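Local structure of 6-phospho-beta-glucosidase BglT (Thermotoga maritima, 1UP7) at residues A[162-167]-A[192-197]. The protein hydrolyses cellobiose 6'-phosphate to glucose 6-phosphate and glucose, using NAD+ and a manganese ion as cofactors. Sequence-based numbering, arbitrary orientation.
Sequences GLCNVP and LNHLSF. With G6P (6-O-phosphono-alpha-D-glucopyranose), chain J.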
loop_
_atom_site.group_PDB
_atom_site.type_symbol
_atom_site.label_atom_id
_atom_site.label_comp_id
_atom_site.label_asym_id
_atom_site.label_seq_id
_atom_site.Cartn_x
_atom_site.Cartn_y
_atom_site.Cartn_z
ATOM N N GLY A 162 6.252 -4.359 23.584
ATOM C CA GLY A 162 6.112 -3.169 24.402
ATOM C C GLY A 162 4.783 -3.186 25.123
ATOM O O GLY A 162 3.730 -3.482 24.535
ATOM N N LEU A 163 4.834 -2.871 26.404
ATOM C CA LEU A 163 3.645 -2.876 27.246
ATOM C C LEU A 163 3.488 -1.543 27.935
ATOM O O LEU A 163 4.443 -0.818 28.093
ATOM C CB LEU A 163 3.789 -3.944 28.305
ATOM C CG LEU A 163 2.707 -4.978 28.439
ATOM C CD1 LEU A 163 2.513 -5.675 27.111
ATOM C CD2 LEU A 163 3.132 -5.944 29.512
ATOM N N CYS A 164 2.273 -1.246 28.364
ATOM C CA CYS A 164 1.966 -0.052 29.142
ATOM C C CYS A 164 0.707 -0.426 29.925
ATOM O O CYS A 164 0.097 -1.474 29.628
ATOM C CB CYS A 164 1.785 1.131 28.175
ATOM S SG CYS A 164 0.937 2.607 28.773
ATOM N N ASN A 165 0.329 0.377 30.931
ATOM C CA ASN A 165 -0.811 0.004 31.791
ATOM C C ASN A 165 -2.166 0.631 31.473
ATOM O O ASN A 165 -3.159 0.253 32.094
ATOM C CB ASN A 165 -0.507 0.117 33.314
ATOM C CG ASN A 165 -0.379 1.584 33.813
ATOM O OD1 ASN A 165 -0.182 2.505 33.015
ATOM N ND2 ASN A 165 -0.439 1.780 35.133
ATOM N N VAL A 166 -2.247 1.559 30.520
ATOM C CA VAL A 166 -3.568 2.170 30.247
ATOM C C VAL A 166 -4.625 1.234 29.660
ATOM O O VAL A 166 -5.776 1.272 30.114
ATOM C CB VAL A 166 -3.547 3.624 29.581
ATOM C CG1 VAL A 166 -2.144 4.309 29.665
ATOM C CG2 VAL A 166 -4.106 3.633 28.165
ATOM N N PRO A 167 -4.263 0.341 28.725
ATOM C CA PRO A 167 -5.257 -0.593 28.190
ATOM C C PRO A 167 -5.840 -1.428 29.307
ATOM O O PRO A 167 -7.076 -1.429 29.469
ATOM C CB PRO A 167 -4.464 -1.461 27.205
ATOM C CG PRO A 167 -3.249 -0.623 26.831
ATOM C CD PRO A 167 -2.925 0.114 28.121
ATOM N N LEU A 192 -0.637 5.136 19.546
ATOM C CA LEU A 192 0.692 4.909 20.035
ATOM C C LEU A 192 0.556 4.802 21.551
ATOM O O LEU A 192 -0.393 5.287 22.142
ATOM C CB LEU A 192 1.568 6.094 19.652
ATOM C CG LEU A 192 2.406 6.022 18.367
ATOM C CD1 LEU A 192 1.909 5.096 17.259
ATOM C CD2 LEU A 192 2.735 7.409 17.858
ATOM N N ASN A 193 1.503 4.128 22.161
ATOM C CA ASN A 193 1.673 4.170 23.605
ATOM C C ASN A 193 1.582 5.595 24.168
ATOM O O ASN A 193 2.284 6.489 23.712
ATOM C CB ASN A 193 3.021 3.524 23.928
ATOM C CG ASN A 193 3.255 3.334 25.416
ATOM O OD1 ASN A 193 4.307 3.709 25.914
ATOM N ND2 ASN A 193 2.290 2.748 26.126
ATOM N N HIS A 194 0.701 5.819 25.136
ATOM C CA HIS A 194 0.399 7.177 25.621
ATOM C C HIS A 194 -0.217 8.114 24.617
ATOM O O HIS A 194 -0.177 9.329 24.826
ATOM C CB HIS A 194 1.660 7.840 26.193
ATOM C CG HIS A 194 2.228 7.076 27.335
ATOM N ND1 HIS A 194 3.546 6.685 27.395
ATOM C CD2 HIS A 194 1.619 6.532 28.416
ATOM C CE1 HIS A 194 3.737 5.981 28.498
ATOM N NE2 HIS A 194 2.579 5.867 29.128
ATOM N N LEU A 195 -0.807 7.560 23.561
ATOM C CA LEU A 195 -1.376 8.333 22.469
ATOM C C LEU A 195 -2.359 7.422 21.736
ATOM O O LEU A 195 -2.214 7.118 20.552
ATOM C CB LEU A 195 -0.258 8.794 21.552
ATOM C CG LEU A 195 -0.562 9.975 20.640
ATOM C CD1 LEU A 195 -0.360 11.292 21.343
ATOM C CD2 LEU A 195 0.267 9.893 19.396
ATOM N N SER A 196 -3.338 6.948 22.488
ATOM C CA SER A 196 -4.212 5.897 22.031
ATOM C C SER A 196 -5.665 6.317 22.179
ATOM O O SER A 196 -5.979 7.256 22.935
ATOM C CB SER A 196 -3.930 4.614 22.829
ATOM O OG SER A 196 -4.224 4.798 24.219
ATOM N N PHE A 197 -6.522 5.610 21.441
ATOM C CA PHE A 197 -7.898 6.013 21.221
ATOM C C PHE A 197 -8.762 4.764 21.260
ATOM O O PHE A 197 -8.372 3.713 20.757
ATOM C CB PHE A 197 -8.013 6.758 19.885
ATOM C CG PHE A 197 -7.080 7.937 19.778
ATOM C CD1 PHE A 197 -5.743 7.759 19.375
ATOM C CD2 PHE A 197 -7.519 9.213 20.127
ATOM C CE1 PHE A 197 -4.870 8.824 19.304
ATOM C CE2 PHE A 197 -6.673 10.292 20.041
ATOM C CZ PHE A 197 -5.338 10.110 19.629
HETATM C C1 G6P J . 0.798 5.750 34.147
HETATM C C2 G6P J . 1.496 5.470 32.788
HETATM C C3 G6P J . 2.898 4.913 33.031
HETATM C C4 G6P J . 3.680 5.973 33.790
HETATM C C5 G6P J . 3.000 6.186 35.156
HETATM C C6 G6P J . 3.716 7.275 35.943
HETATM O O1 G6P J . -0.513 6.336 34.036
HETATM O O2 G6P J . 0.784 4.552 31.958
HETATM O O3 G6P J . 3.562 4.524 31.824
HETATM O O4 G6P J . 5.058 5.612 33.886
HETATM O O5 G6P J . 1.612 6.581 35.006
HETATM O O6 G6P J . 3.639 7.032 37.339
HETATM P P G6P J . 4.754 7.619 38.341
HETATM O O1P G6P J . 4.468 7.000 39.689
HETATM O O2P G6P J . 4.741 9.131 38.505
HETATM O O3P G6P J . 6.092 7.169 37.825
#
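The imidazole of H194 has its neighbours C164 and N193 on the same side. N193 CG lies 3.9 Å above the ring plane, displaced toward the rim. C164 SG comes in obliquely, 4.3 Å from the centroid of the H194 ring and 41° off its normal. At the ring edge sits the bound glucose 6-phosphate, whose O3 is 3.2 Å from H194 NE2 in a bent hydrogen bond (142°) that either atom could donate; its O2 lies close to the ring plane. The ring of Y243, the catalytic proton acceptor, also meets that of H194. A chi1 of 162° swings C164 SG to the far side from its amide nitrogen, 3.7 Å from H194 NE2. N165 points its CB away from the 192-197 segment, yet its amide folds back to the sugar and accepts a very short bond, with OD1 2.5 Å from G6P O2. Its ND2 is tied to the carbonyls of G292 and S294, which fixes the amide rotation and leaves OD1 facing the ligand. V166 adds an apolar flank, its CG1 3.7 Å from G6P O2, while its CG2 is 4.1 Å from S196 OG, a hydroxyl hydrogen-bonded to Y189 OH and N241 ND2. N193 ND2 is hydrogen-bonded to E335 OE2 and N193 OD1 to G145 N, holding both ends of the amide. Replacing H194 by an alanine would probably leave the sugar O3 without its imidazole mate and C164 without its companion in the manganese site. H194 sits in a type II turn, closed by L195 N to L192 O at 2.7 Å, that leads into strand 195-203. C164 and H194, the manganese-binding residues, belong to the metal- and substrate-binding centre of this family 4 glycosidase, formed where the Rossmann-type and C-terminal parts meet.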